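Local coordinates for protein trilobed Protease (Pyrococcus furiosus, PDB 2GOP) that forms the beta-propeller domain of a protease, a seven-bladed ring of open Velcro topology that probably governs access of peptide substrates to the proteolytic part, at residues A[85-90]-A[116-121]; A[48-53]-A[334-339]; A[253-258]-A[288-293]; A[164-169]-A[203-208]. All blocks are in the same frame, centred on the assembly; numbering follows the deposited sequence.

Interaction 1. Residues A[85-90]-A[116-121]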
loop_
_atom_site.group_PDB
_atom_site.type_symbol
_atom_site.label_atom_id
_atom_site.label_comp_id
_atom_site.label_asym_id
_atom_site.label_seq_id
_atom_site.Cartn_x
_atom_site.Cartn_y
_atom_site.Cartn_z
ATOM N N SER A 85 18.689 -12.640 -3.788
ATOM C CA SER A 85 19.084 -11.908 -2.592
ATOM C C SER A 85 19.663 -12.910 -1.626
ATOM O O SER A 85 19.089 -13.972 -1.421
ATOM C CB SER A 85 17.872 -11.237 -1.944
ATOM O OG SER A 85 17.016 -10.702 -2.926
ATOM N N GLU A 86 20.783 -12.565 -1.013
ATOM C CA GLU A 86 21.449 -13.491 -0.125
ATOM C C GLU A 86 21.420 -12.951 1.282
ATOM O O GLU A 86 21.622 -11.757 1.489
ATOM C CB GLU A 86 22.894 -13.675 -0.548
ATOM C CG GLU A 86 23.074 -14.018 -2.014
ATOM C CD GLU A 86 24.478 -13.744 -2.467
ATOM O OE1 GLU A 86 25.377 -13.723 -1.611
ATOM O OE2 GLU A 86 24.681 -13.529 -3.674
ATOM N N ILE A 87 21.164 -13.833 2.239
ATOM C CA ILE A 87 21.322 -13.493 3.642
ATOM C C ILE A 87 22.707 -13.952 4.103
ATOM O O ILE A 87 23.131 -15.073 3.812
ATOM C CB ILE A 87 20.220 -14.106 4.516
ATOM C CG1 ILE A 87 18.847 -13.596 4.070
ATOM C CG2 ILE A 87 20.462 -13.783 5.992
ATOM C CD1 ILE A 87 18.694 -12.063 4.007
ATOM N N TRP A 88 23.395 -13.046 4.798
ATOM C CA TRP A 88 24.726 -13.254 5.320
ATOM C C TRP A 88 24.719 -13.019 6.824
ATOM O O TRP A 88 23.848 -12.321 7.354
ATOM C CB TRP A 88 25.701 -12.246 4.697
ATOM C CG TRP A 88 26.143 -12.585 3.327
ATOM C CD1 TRP A 88 25.370 -12.654 2.209
ATOM C CD2 TRP A 88 27.477 -12.890 2.914
ATOM N NE1 TRP A 88 26.139 -12.993 1.126
ATOM C CE2 TRP A 88 27.439 -13.145 1.533
ATOM C CE3 TRP A 88 28.704 -12.975 3.583
ATOM C CZ2 TRP A 88 28.578 -13.492 0.805
ATOM C CZ3 TRP A 88 29.825 -13.318 2.862
ATOM C CH2 TRP A 88 29.759 -13.565 1.489
ATOM N N VAL A 89 25.716 -13.579 7.494
ATOM C CA VAL A 89 25.975 -13.286 8.894
ATOM C C VAL A 89 27.469 -13.007 9.084
ATOM O O VAL A 89 28.306 -13.788 8.647
ATOM C CB VAL A 89 25.518 -14.454 9.804
ATOM C CG1 VAL A 89 25.842 -14.149 11.263
ATOM C CG2 VAL A 89 24.013 -14.691 9.631
ATOM N N ALA A 90 27.780 -11.877 9.717
ATOM C CA ALA A 90 29.145 -11.508 10.057
ATOM C C ALA A 90 29.335 -11.622 11.559
ATOM O O ALA A 90 28.488 -11.198 12.350
ATOM C CB ALA A 90 29.449 -10.091 9.605
ATOM N N ARG A 116 21.051 -15.960 18.596
ATOM C CA ARG A 116 21.479 -17.207 17.963
ATOM C C ARG A 116 20.537 -17.573 16.818
ATOM O O ARG A 116 21.001 -17.894 15.717
ATOM C CB ARG A 116 21.558 -18.315 19.018
ATOM C CG ARG A 116 21.721 -19.705 18.485
ATOM C CD ARG A 116 21.500 -20.747 19.584
ATOM N NE ARG A 116 20.657 -21.829 19.079
ATOM C CZ ARG A 116 19.447 -22.156 19.544
ATOM N NH1 ARG A 116 18.907 -21.542 20.598
ATOM N NH2 ARG A 116 18.782 -23.157 18.966
ATOM N N LYS A 117 19.226 -17.515 17.057
ATOM C CA LYS A 117 18.256 -17.788 15.994
ATOM C C LYS A 117 17.895 -16.540 15.180
ATOM O O LYS A 117 17.769 -15.429 15.718
ATOM C CB LYS A 117 16.990 -18.421 16.557
ATOM C CG LYS A 117 17.246 -19.737 17.301
ATOM C CD LYS A 117 15.954 -20.499 17.588
ATOM C CE LYS A 117 15.022 -19.781 18.576
ATOM N NZ LYS A 117 15.520 -19.749 19.987
ATOM N N LEU A 118 17.682 -16.759 13.887
ATOM C CA LEU A 118 17.415 -15.699 12.938
ATOM C C LEU A 118 16.161 -16.051 12.113
ATOM O O LEU A 118 16.083 -17.135 11.512
ATOM C CB LEU A 118 18.651 -15.544 12.056
ATOM C CG LEU A 118 18.825 -14.352 11.121
ATOM C CD1 LEU A 118 18.686 -13.015 11.854
ATOM C CD2 LEU A 118 20.184 -14.478 10.426
ATOM N N LEU A 119 15.166 -15.161 12.131
ATOM C CA LEU A 119 13.939 -15.330 11.344
ATOM C C LEU A 119 14.072 -14.583 10.025
ATOM O O LEU A 119 14.254 -13.364 10.010
ATOM C CB LEU A 119 12.712 -14.801 12.085
ATOM C CG LEU A 119 11.378 -14.886 11.303
ATOM C CD1 LEU A 119 11.012 -16.351 11.022
ATOM C CD2 LEU A 119 10.248 -14.150 12.029
ATOM N N ILE A 120 13.974 -15.331 8.928
ATOM C CA ILE A 120 13.985 -14.783 7.580
ATOM C C ILE A 120 12.634 -15.052 6.928
ATOM O O ILE A 120 12.163 -16.196 6.892
ATOM C CB ILE A 120 15.082 -15.448 6.713
ATOM C CG1 ILE A 120 16.452 -15.362 7.409
ATOM C CG2 ILE A 120 15.146 -14.797 5.322
ATOM C CD1 ILE A 120 17.397 -16.436 6.993
ATOM N N VAL A 121 12.012 -13.996 6.407
ATOM C CA VAL A 121 10.780 -14.131 5.636
ATOM C C VAL A 121 11.001 -13.592 4.211
ATOM O O VAL A 121 11.573 -12.522 4.010
ATOM C CB VAL A 121 9.579 -13.447 6.336
ATOM C CG1 VAL A 121 8.301 -13.684 5.555
ATOM C CG2 VAL A 121 9.443 -13.961 7.773
#
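Ile87 and Val89 on one strand face Leu118 and Ile120 on another that runs antiparallel to it; the axes of these short segments lie 10.3 Å apart at 173°, a spacing bridged by side chains alone. Ile87 sits across from Ile120, and the two slide past each other in opposite directions: Ile87 CG1 meets Ile120 CG2 at 4.1 Å, and Ile87 CG2 comes to 4.2 Å from Ile120 CD1. With CG2 anti to the backbone N (chi1 -60°), Ile87 puts CG1 and CG2 against Ile120, whose own touching atoms are CG2 and the terminal CD1. Next along, Val89 CG2 touches Leu118 CD2 at 3.9 Å. The pairing joins two neighbouring blades of the beta-propeller, the third strand of sheet 62-103 against the second strand of sheet 105-171. All four residues are buried, and Ile106 on the innermost strand of the latter blade touches both isoleucines. Trp88 points away, and its NE1 donates to Glu86 OE1 at 2.9 Å. The acceptor lies in the indole plane, while the N-H reaches the anti side of the carboxylate from 20° out of its plane. Arg77 adds a cation-pi contact to the same ring.

Interaction 2. Residues A[48-53]-A[334-339]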
loop_
_atom_site.group_PDB
_atom_site.type_symbol
_atom_site.label_atom_id
_atom_site.label_comp_id
_atom_site.label_asym_id
_atom_site.label_seq_id
_atom_site.Cartn_x
_atom_site.Cartn_y
_atom_site.Cartn_z
ATOM N N GLU A 48 28.812 1.731 13.982
ATOM C CA GLU A 48 29.506 2.687 14.841
ATOM C C GLU A 48 29.323 2.371 16.322
ATOM O O GLU A 48 28.227 2.071 16.775
ATOM C CB GLU A 48 29.040 4.122 14.562
ATOM C CG GLU A 48 29.694 5.150 15.500
ATOM C CD GLU A 48 29.443 6.591 15.103
ATOM O OE1 GLU A 48 28.742 6.834 14.096
ATOM O OE2 GLU A 48 29.950 7.485 15.810
ATOM N N ASN A 49 30.414 2.459 17.070
ATOM C CA ASN A 49 30.392 2.292 18.513
ATOM C C ASN A 49 30.159 3.663 19.131
ATOM O O ASN A 49 30.929 4.590 18.889
ATOM C CB ASN A 49 31.725 1.698 18.976
ATOM C CG ASN A 49 31.748 1.346 20.463
ATOM O OD1 ASN A 49 31.211 2.063 21.303
ATOM N ND2 ASN A 49 32.398 0.239 20.787
ATOM N N LEU A 50 29.095 3.789 19.917
ATOM C CA LEU A 50 28.703 5.081 20.493
ATOM C C LEU A 50 29.673 5.622 21.556
ATOM O O LEU A 50 29.710 6.833 21.800
ATOM C CB LEU A 50 27.292 4.986 21.083
ATOM C CG LEU A 50 26.181 4.815 20.046
ATOM C CD1 LEU A 50 24.918 4.247 20.684
ATOM C CD2 LEU A 50 25.902 6.140 19.343
ATOM N N LYS A 51 30.446 4.737 22.184
ATOM C CA LYS A 51 31.383 5.150 23.239
ATOM C C LYS A 51 32.575 5.928 22.678
ATOM O O LYS A 51 32.881 7.018 23.154
ATOM C CB LYS A 51 31.887 3.941 24.031
ATOM C CG LYS A 51 30.805 3.195 24.810
ATOM C CD LYS A 51 31.422 2.197 25.796
ATOM C CE LYS A 51 30.409 1.159 26.282
ATOM N NZ LYS A 51 30.984 0.232 27.311
ATOM N N ASN A 52 33.229 5.368 21.659
ATOM C CA ASN A 52 34.435 5.966 21.065
ATOM C C ASN A 52 34.276 6.464 19.616
ATOM O O ASN A 52 35.236 6.941 19.012
ATOM C CB ASN A 52 35.614 4.981 21.166
ATOM C CG ASN A 52 35.339 3.647 20.485
ATOM O OD1 ASN A 52 34.260 3.412 19.952
ATOM N ND2 ASN A 52 36.329 2.764 20.505
ATOM N N ASN A 53 33.068 6.346 19.067
ATOM C CA ASN A 53 32.775 6.738 17.676
ATOM C C ASN A 53 33.523 5.927 16.600
ATOM O O ASN A 53 33.536 6.308 15.422
ATOM C CB ASN A 53 33.003 8.244 17.472
ATOM C CG ASN A 53 32.163 9.095 18.410
ATOM O OD1 ASN A 53 31.088 8.683 18.851
ATOM N ND2 ASN A 53 32.646 10.294 18.708
ATOM N N LYS A 334 21.578 14.051 20.001
ATOM C CA LYS A 334 22.960 14.229 19.557
ATOM C C LYS A 334 23.051 13.806 18.092
ATOM O O LYS A 334 22.490 12.783 17.706
ATOM C CB LYS A 334 23.916 13.392 20.403
ATOM C CG LYS A 334 23.945 13.806 21.864
ATOM C CD LYS A 334 25.198 13.327 22.593
ATOM C CE LYS A 334 25.318 14.000 23.964
ATOM N NZ LYS A 334 26.654 13.784 24.611
ATOM N N GLN A 335 23.734 14.602 17.276
ATOM C CA GLN A 335 23.946 14.257 15.880
ATOM C C GLN A 335 25.176 13.371 15.759
ATOM O O GLN A 335 26.254 13.736 16.241
ATOM C CB GLN A 335 24.120 15.512 15.036
ATOM C CG GLN A 335 24.086 15.234 13.540
ATOM C CD GLN A 335 24.009 16.491 12.701
ATOM O OE1 GLN A 335 23.651 17.563 13.192
ATOM N NE2 GLN A 335 24.343 16.363 11.419
ATOM N N LEU A 336 25.024 12.221 15.099
ATOM C CA LEU A 336 26.128 11.268 14.943
ATOM C C LEU A 336 26.837 11.316 13.595
ATOM O O LEU A 336 28.020 10.985 13.515
ATOM C CB LEU A 336 25.645 9.839 15.186
ATOM C CG LEU A 336 25.287 9.478 16.622
ATOM C CD1 LEU A 336 25.054 7.974 16.701
ATOM C CD2 LEU A 336 26.363 9.907 17.603
ATOM N N THR A 337 26.120 11.675 12.533
ATOM C CA THR A 337 26.716 11.743 11.196
ATOM C C THR A 337 26.576 13.144 10.610
ATOM O O THR A 337 25.669 13.891 10.965
ATOM C CB THR A 337 26.093 10.709 10.216
ATOM O OG1 THR A 337 24.718 11.025 9.975
ATOM C CG2 THR A 337 26.193 9.298 10.763
ATOM N N ASP A 338 27.497 13.493 9.715
ATOM C CA ASP A 338 27.434 14.763 8.988
ATOM C C ASP A 338 28.022 14.599 7.587
ATOM O O ASP A 338 28.744 15.459 7.093
ATOM C CB ASP A 338 28.144 15.869 9.776
ATOM C CG ASP A 338 29.614 15.556 10.060
ATOM O OD1 ASP A 338 30.082 14.447 9.742
ATOM O OD2 ASP A 338 30.308 16.433 10.608
ATOM N N TYR A 339 27.697 13.475 6.954
ATOM C CA TYR A 339 28.298 13.093 5.676
ATOM C C TYR A 339 28.174 14.206 4.652
ATOM O O TYR A 339 29.140 14.557 3.972
ATOM C CB TYR A 339 27.639 11.818 5.142
ATOM C CG TYR A 339 28.088 10.559 5.849
ATOM C CD1 TYR A 339 29.347 10.010 5.596
ATOM C CD2 TYR A 339 27.260 9.911 6.761
ATOM C CE1 TYR A 339 29.771 8.849 6.237
ATOM C CE2 TYR A 339 27.677 8.759 7.408
ATOM C CZ TYR A 339 28.933 8.228 7.143
ATOM O OH TYR A 339 29.345 7.082 7.778
#
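The flat group that reaches across here is the Glu48 carboxylate, and it meets Leu336 through one oxygen rather than by stacking: Glu48 OE1 stands 4.3 Å from Leu336 O and 4.5 Å from Leu336 CB, near but not bonded. The same OE1 has a long, weak ion pair with Arg55. This is the closure of the propeller ring, where the first blade (16-59) meets the last (303-335). Each of these sheets is built from a continuous run of chain, with no strand traded between them, so the open Velcro seam is bridged here by side chains. Apolar contact carries most of it. Leu50 and Leu336 cross at about a right angle, Leu50 CD2 lying against both methyls of Leu336. Leu50 CD2 to Leu336 CD1 is 3.3 Å, tighter than usual and so doubtful; Leu50 CD2 to Leu336 CD2 is 4.2 Å. In Leu336, CG is anti to the carbonyl carbon (chi1 -70°), which carries both methyls to Leu50. Thr328, on the last blade, touches both leucines. Behind Leu50 the chain turns: Asn49 OD1 accepts from Lys51 N at 2.9 Å, an Asx turn. The side-chain amide of Gln335 bridges past Leu336, Gln335 NE2 donating to Thr337 O at 2.8 Å, in the carbonyl plane and with a 156° N-H...O angle.

Interaction 3. Residues A[253-258]-A[288-293]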
loop_
_atom_site.group_PDB
_atom_site.type_symbol
_atom_site.label_atom_id
_atom_site.label_comp_id
_atom_site.label_asym_id
_atom_site.label_seq_id
_atom_site.Cartn_x
_atom_site.Cartn_y
_atom_site.Cartn_z
ATOM N N GLU A 253 -7.082 -8.233 26.331
ATOM C CA GLU A 253 -7.875 -7.512 25.334
ATOM C C GLU A 253 -6.940 -6.788 24.384
ATOM O O GLU A 253 -5.787 -6.521 24.727
ATOM C CB GLU A 253 -8.789 -6.489 26.010
ATOM C CG GLU A 253 -10.126 -7.045 26.474
ATOM C CD GLU A 253 -11.089 -5.962 26.949
ATOM O OE1 GLU A 253 -12.057 -6.305 27.664
ATOM O OE2 GLU A 253 -10.883 -4.770 26.617
ATOM N N VAL A 254 -7.433 -6.506 23.184
ATOM C CA VAL A 254 -6.739 -5.631 22.245
ATOM C C VAL A 254 -7.150 -4.196 22.575
ATOM O O VAL A 254 -8.338 -3.872 22.534
ATOM C CB VAL A 254 -7.090 -5.965 20.787
ATOM C CG1 VAL A 254 -6.473 -4.943 19.842
ATOM C CG2 VAL A 254 -6.627 -7.384 20.454
ATOM N N MET A 255 -6.164 -3.367 22.929
ATOM C CA MET A 255 -6.421 -1.996 23.348
ATOM C C MET A 255 -5.720 -0.999 22.417
ATOM O O MET A 255 -4.490 -1.115 22.125
ATOM C CB MET A 255 -6.049 -1.788 24.833
ATOM C CG MET A 255 -4.711 -1.097 25.152
ATOM S SD MET A 255 -4.729 -0.237 26.750
ATOM C CE MET A 255 -3.201 0.690 26.655
ATOM N N GLY A 256 -6.498 -0.028 21.930
ATOM C CA GLY A 256 -5.936 1.066 21.125
ATOM C C GLY A 256 -5.201 2.080 22.006
ATOM O O GLY A 256 -5.598 2.338 23.173
ATOM N N ILE A 257 -4.152 2.676 21.449
ATOM C CA ILE A 257 -3.399 3.712 22.138
ATOM C C ILE A 257 -3.405 5.060 21.393
ATOM O O ILE A 257 -2.946 6.038 21.933
ATOM C CB ILE A 257 -1.948 3.280 22.429
ATOM C CG1 ILE A 257 -1.170 2.995 21.126
ATOM C CG2 ILE A 257 -1.937 2.071 23.363
ATOM C CD1 ILE A 257 0.353 2.970 21.296
ATOM N N LEU A 258 -3.934 5.102 20.178
ATOM C CA LEU A 258 -4.075 6.365 19.440
ATOM C C LEU A 258 -5.487 6.562 18.885
ATOM O O LEU A 258 -5.656 7.229 17.887
ATOM C CB LEU A 258 -3.060 6.395 18.287
ATOM C CG LEU A 258 -1.575 6.436 18.680
ATOM C CD1 LEU A 258 -0.658 6.170 17.484
ATOM C CD2 LEU A 258 -1.239 7.748 19.329
ATOM N N TYR A 288 7.510 9.871 18.631
ATOM C CA TYR A 288 6.948 9.941 19.978
ATOM C C TYR A 288 7.190 8.666 20.760
ATOM O O TYR A 288 7.550 7.635 20.200
ATOM C CB TYR A 288 5.426 10.137 19.908
ATOM C CG TYR A 288 5.002 11.467 19.360
ATOM C CD1 TYR A 288 4.782 11.642 17.992
ATOM C CD2 TYR A 288 4.837 12.562 20.203
ATOM C CE1 TYR A 288 4.403 12.879 17.486
ATOM C CE2 TYR A 288 4.462 13.811 19.699
ATOM C CZ TYR A 288 4.237 13.955 18.351
ATOM O OH TYR A 288 3.875 15.192 17.858
ATOM N N ILE A 289 6.956 8.747 22.067
ATOM C CA ILE A 289 6.925 7.568 22.911
ATOM C C ILE A 289 5.610 7.570 23.659
ATOM O O ILE A 289 5.123 8.628 24.110
ATOM C CB ILE A 289 8.130 7.512 23.894
ATOM C CG1 ILE A 289 8.177 6.161 24.623
ATOM C CG2 ILE A 289 8.086 8.676 24.891
ATOM C CD1 ILE A 289 9.229 6.091 25.703
ATOM N N TRP A 290 5.025 6.381 23.774
ATOM C CA TRP A 290 3.835 6.178 24.580
ATOM C C TRP A 290 4.164 5.268 25.752
ATOM O O TRP A 290 4.805 4.217 25.588
ATOM C CB TRP A 290 2.712 5.573 23.741
ATOM C CG TRP A 290 1.472 5.325 24.522
ATOM C CD1 TRP A 290 0.436 6.184 24.694
ATOM C CD2 TRP A 290 1.136 4.136 25.247
ATOM N NE1 TRP A 290 -0.528 5.609 25.471
ATOM C CE2 TRP A 290 -0.128 4.349 25.824
ATOM C CE3 TRP A 290 1.774 2.906 25.447
ATOM C CZ2 TRP A 290 -0.757 3.396 26.613
ATOM C CZ3 TRP A 290 1.143 1.950 26.228
ATOM C CH2 TRP A 290 -0.114 2.204 26.803
ATOM N N ASP A 291 3.736 5.688 26.938
ATOM C CA ASP A 291 3.938 4.908 28.153
ATOM C C ASP A 291 2.721 4.995 29.082
ATOM O O ASP A 291 2.834 4.809 30.283
ATOM C CB ASP A 291 5.224 5.369 28.861
ATOM C CG ASP A 291 5.091 6.750 29.507
ATOM O OD1 ASP A 291 4.117 7.486 29.208
ATOM O OD2 ASP A 291 5.977 7.098 30.317
ATOM N N GLY A 292 1.555 5.250 28.502
ATOM C CA GLY A 292 0.363 5.624 29.246
ATOM C C GLY A 292 -0.037 7.038 28.881
ATOM O O GLY A 292 -1.202 7.409 29.015
ATOM N N GLU A 293 0.951 7.824 28.448
ATOM C CA GLU A 293 0.742 9.122 27.805
ATOM C C GLU A 293 1.752 9.292 26.674
ATOM O O GLU A 293 2.794 8.629 26.652
ATOM C CB GLU A 293 0.891 10.270 28.804
ATOM C CG GLU A 293 2.319 10.574 29.220
ATOM C CD GLU A 293 2.392 11.508 30.418
ATOM O OE1 GLU A 293 2.725 11.024 31.523
ATOM O OE2 GLU A 293 2.126 12.719 30.259
#
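Ile257 covers one face of the Trp290 indole with its methyl groups, and this is the tight half of the contact. Ile257 CG2 sits 3.8 Å from the centroid of the Trp290 six-membered ring and 14° off the ring normal, a CH-pi contact. CG1 occupies the position between the backbone N and the carbonyl carbon (chi1 62°), and from there Ile257 CD1 reaches 4.1 Å from Trp290 CG, so the side chain spans both rings of the indole. The opposite face is covered by the chain's own turn: Gly292 N stands 3.3 Å above the Trp290 ring plane, over its centre. That turn is the hairpin between strands 284-290 and 294-296, held by an Asx turn in which Glu293 N donates to Asp291 OD1 at 3.3 Å, and by the backbone bond from Asp291 N to Glu293 O. Across the contact the outermost strand of one propeller blade, 254-256, and the residue just after it meet the third strand of the next. The loose half belongs to Met255, exposed to solvent. Met255 CE approaches the indole obliquely, 3.4 Å from Trp290 CH2, but the residue was modelled in two conformers and that short distance is doubtful. Between these two segments the contact is apolar and CH-pi, without a hydrogen bond, so the indole's orientation probably rests on shape, between Ile257 and the turn.

Interaction 4. Residues A[164-169]-A[203-208]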
loop_
_atom_site.group_PDB
_atom_site.type_symbol
_atom_site.label_atom_id
_atom_site.label_comp_id
_atom_site.label_asym_id
_atom_site.label_seq_id
_atom_site.Cartn_x
_atom_site.Cartn_y
_atom_site.Cartn_z
ATOM N N VAL A 164 19.427 -24.145 8.588
ATOM C CA VAL A 164 17.995 -23.873 8.726
ATOM C C VAL A 164 17.406 -25.001 9.554
ATOM O O VAL A 164 17.608 -26.165 9.227
ATOM C CB VAL A 164 17.262 -23.827 7.352
ATOM C CG1 VAL A 164 15.760 -23.685 7.551
ATOM C CG2 VAL A 164 17.791 -22.696 6.495
ATOM N N ILE A 165 16.702 -24.656 10.632
ATOM C CA ILE A 165 16.138 -25.662 11.548
ATOM C C ILE A 165 14.624 -25.762 11.435
ATOM O O ILE A 165 14.044 -26.773 11.814
ATOM C CB ILE A 165 16.539 -25.414 13.032
ATOM C CG1 ILE A 165 16.237 -23.976 13.470
ATOM C CG2 ILE A 165 18.021 -25.731 13.234
ATOM C CD1 ILE A 165 16.379 -23.758 14.963
ATOM N N GLU A 166 13.989 -24.693 10.963
ATOM C CA GLU A 166 12.567 -24.699 10.656
ATOM C C GLU A 166 12.338 -23.924 9.359
ATOM O O GLU A 166 13.056 -22.965 9.064
ATOM C CB GLU A 166 11.748 -24.088 11.798
ATOM C CG GLU A 166 11.445 -25.053 12.965
ATOM C CD GLU A 166 12.223 -24.766 14.246
ATOM O OE1 GLU A 166 12.892 -23.713 14.337
ATOM O OE2 GLU A 166 12.146 -25.598 15.179
ATOM N N GLU A 167 11.343 -24.360 8.597
ATOM C CA GLU A 167 10.979 -23.739 7.335
ATOM C C GLU A 167 9.504 -24.036 7.060
ATOM O O GLU A 167 9.070 -25.178 7.157
ATOM C CB GLU A 167 11.874 -24.259 6.203
ATOM C CG GLU A 167 11.399 -23.870 4.792
ATOM C CD GLU A 167 12.473 -24.009 3.717
ATOM O OE1 GLU A 167 13.524 -24.627 3.969
ATOM O OE2 GLU A 167 12.255 -23.496 2.604
ATOM N N PHE A 168 8.716 -23.008 6.768
ATOM C CA PHE A 168 7.325 -23.232 6.368
ATOM C C PHE A 168 6.850 -22.171 5.403
ATOM O O PHE A 168 7.483 -21.129 5.243
ATOM C CB PHE A 168 6.387 -23.325 7.580
ATOM C CG PHE A 168 6.317 -22.077 8.414
ATOM C CD1 PHE A 168 5.329 -21.127 8.188
ATOM C CD2 PHE A 168 7.214 -21.873 9.454
ATOM C CE1 PHE A 168 5.245 -19.995 8.965
ATOM C CE2 PHE A 168 7.144 -20.746 10.234
ATOM C CZ PHE A 168 6.149 -19.800 9.997
ATOM N N GLU A 169 5.735 -22.464 4.751
ATOM C CA GLU A 169 5.164 -21.580 3.761
ATOM C C GLU A 169 3.783 -21.110 4.196
ATOM O O GLU A 169 3.028 -21.850 4.818
ATOM C CB GLU A 169 5.083 -22.296 2.415
ATOM C CG GLU A 169 6.447 -22.530 1.782
ATOM C CD GLU A 169 6.363 -23.148 0.398
ATOM O OE1 GLU A 169 5.279 -23.647 0.024
ATOM O OE2 GLU A 169 7.393 -23.134 -0.313
ATOM N N TYR A 203 -1.771 -16.095 13.616
ATOM C CA TYR A 203 -1.449 -17.349 14.282
ATOM C C TYR A 203 -0.210 -17.172 15.123
ATOM O O TYR A 203 0.562 -16.236 14.924
ATOM C CB TYR A 203 -1.168 -18.444 13.251
ATOM C CG TYR A 203 -2.334 -18.743 12.351
ATOM C CD1 TYR A 203 -2.569 -17.986 11.208
ATOM C CD2 TYR A 203 -3.196 -19.794 12.634
ATOM C CE1 TYR A 203 -3.659 -18.260 10.379
ATOM C CE2 TYR A 203 -4.273 -20.088 11.813
ATOM C CZ TYR A 203 -4.500 -19.321 10.689
ATOM O OH TYR A 203 -5.567 -19.624 9.884
ATOM N N ILE A 204 -0.014 -18.083 16.062
ATOM C CA ILE A 204 1.264 -18.202 16.739
ATOM C C ILE A 204 1.818 -19.608 16.462
ATOM O O ILE A 204 1.094 -20.606 16.550
ATOM C CB ILE A 204 1.171 -17.848 18.255
ATOM C CG1 ILE A 204 2.583 -17.668 18.838
ATOM C CG2 ILE A 204 0.357 -18.907 19.017
ATOM C CD1 ILE A 204 2.690 -16.599 19.934
ATOM N N TRP A 205 3.101 -19.659 16.116
ATOM C CA TRP A 205 3.708 -20.816 15.501
ATOM C C TRP A 205 4.918 -21.269 16.311
ATOM O O TRP A 205 5.728 -20.446 16.738
ATOM C CB TRP A 205 4.139 -20.441 14.076
ATOM C CG TRP A 205 4.506 -21.601 13.177
ATOM C CD1 TRP A 205 3.700 -22.202 12.248
ATOM C CD2 TRP A 205 5.773 -22.272 13.102
ATOM N NE1 TRP A 205 4.385 -23.208 11.610
ATOM C CE2 TRP A 205 5.655 -23.277 12.117
ATOM C CE3 TRP A 205 6.988 -22.132 13.780
ATOM C CZ2 TRP A 205 6.709 -24.133 11.786
ATOM C CZ3 TRP A 205 8.038 -22.983 13.456
ATOM C CH2 TRP A 205 7.892 -23.970 12.462
ATOM N N GLU A 206 5.032 -22.572 16.533
ATOM C CA GLU A 206 6.231 -23.139 17.133
ATOM C C GLU A 206 6.363 -24.623 16.802
ATOM O O GLU A 206 5.382 -25.367 16.860
ATOM C CB GLU A 206 6.247 -22.935 18.655
ATOM C CG GLU A 206 7.592 -23.308 19.290
ATOM C CD GLU A 206 7.682 -22.969 20.779
ATOM O OE1 GLU A 206 6.631 -22.916 21.444
ATOM O OE2 GLU A 206 8.817 -22.779 21.282
ATOM N N ASP A 207 7.577 -25.031 16.425
ATOM C CA ASP A 207 7.905 -26.441 16.219
ATOM C C ASP A 207 6.921 -27.152 15.290
ATOM O O ASP A 207 6.467 -28.259 15.581
ATOM C CB ASP A 207 7.973 -27.165 17.568
ATOM C CG ASP A 207 8.505 -28.595 17.444
ATOM O OD1 ASP A 207 9.601 -28.792 16.867
ATOM O OD2 ASP A 207 7.822 -29.525 17.927
ATOM N N GLY A 208 6.572 -26.489 14.191
ATOM C CA GLY A 208 5.731 -27.082 13.153
ATOM C C GLY A 208 4.235 -27.017 13.404
ATOM O O GLY A 208 3.450 -27.439 12.554
#
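Phe168 and Trp205 stack face to face between adjacent propeller blades, the outermost strand of sheet 105-171 against the third strand of sheet 175-217. Followed outward, Phe168 leaves the backbone with CB directed at the other segment; a chi1 of 62° then sets CG over the main chain, flanked by its own N and C, which lays the ring over the indole. Phe168 CG is 3.9 Å from Trp205 NE1. CD1 also lies nearest NE1, whereas Phe168 CD2 presses hardest, 3.3 Å from Trp205 CZ2. Phe168 CE2 hovers over the bond between the two indole rings, 3.5 Å from Trp205 CE2, and Phe168 CZ at the tip reaches 4.0 Å from Trp205 CG. The Phe168 ring and the Trp205 five-membered ring thus have centroids 3.9 Å apart with planes at 20°. Phe154, on the neighbouring strand of the same blade, stacks with Phe168 as well. Glu166 comes to the indole edge in plane, its CG 3.7 Å from Trp205 CH2, though it was modelled in two conformers and this pose is one of them. Just there the strand carries a classic beta bulge, Ile165 and Glu166 both facing Ile156. In this conformer Glu166 OE2 and Asp207 OD1 bring like charges within 4.4 Å, a doubtful approach. The indole face turned from Phe168 rests on the turn after the strand, where Gly208 N stands 3.2 Å above the Trp205 plane, offset toward the rim.

Overall arrangement
Starting from the N terminus, the chain enters interaction 2 at 48-53 and closes it only at 334-339, after the whole ring of blades has been built; the other three contacts nest inside that loop. They follow one another in series without crossing: interaction 1, then interaction 4, then interaction 3, each closing a loop of 25 to 33 residues between consecutive blades. Interactions 1 and 4 share the sheet 105-171, one on its second strand and one on its outermost, and touch where Lys117 CD meets Ile165 CD1 at 4.2 Å. Interactions 1 and 3 lie on opposite sides of the chain's centre, as do interactions 2 and 4.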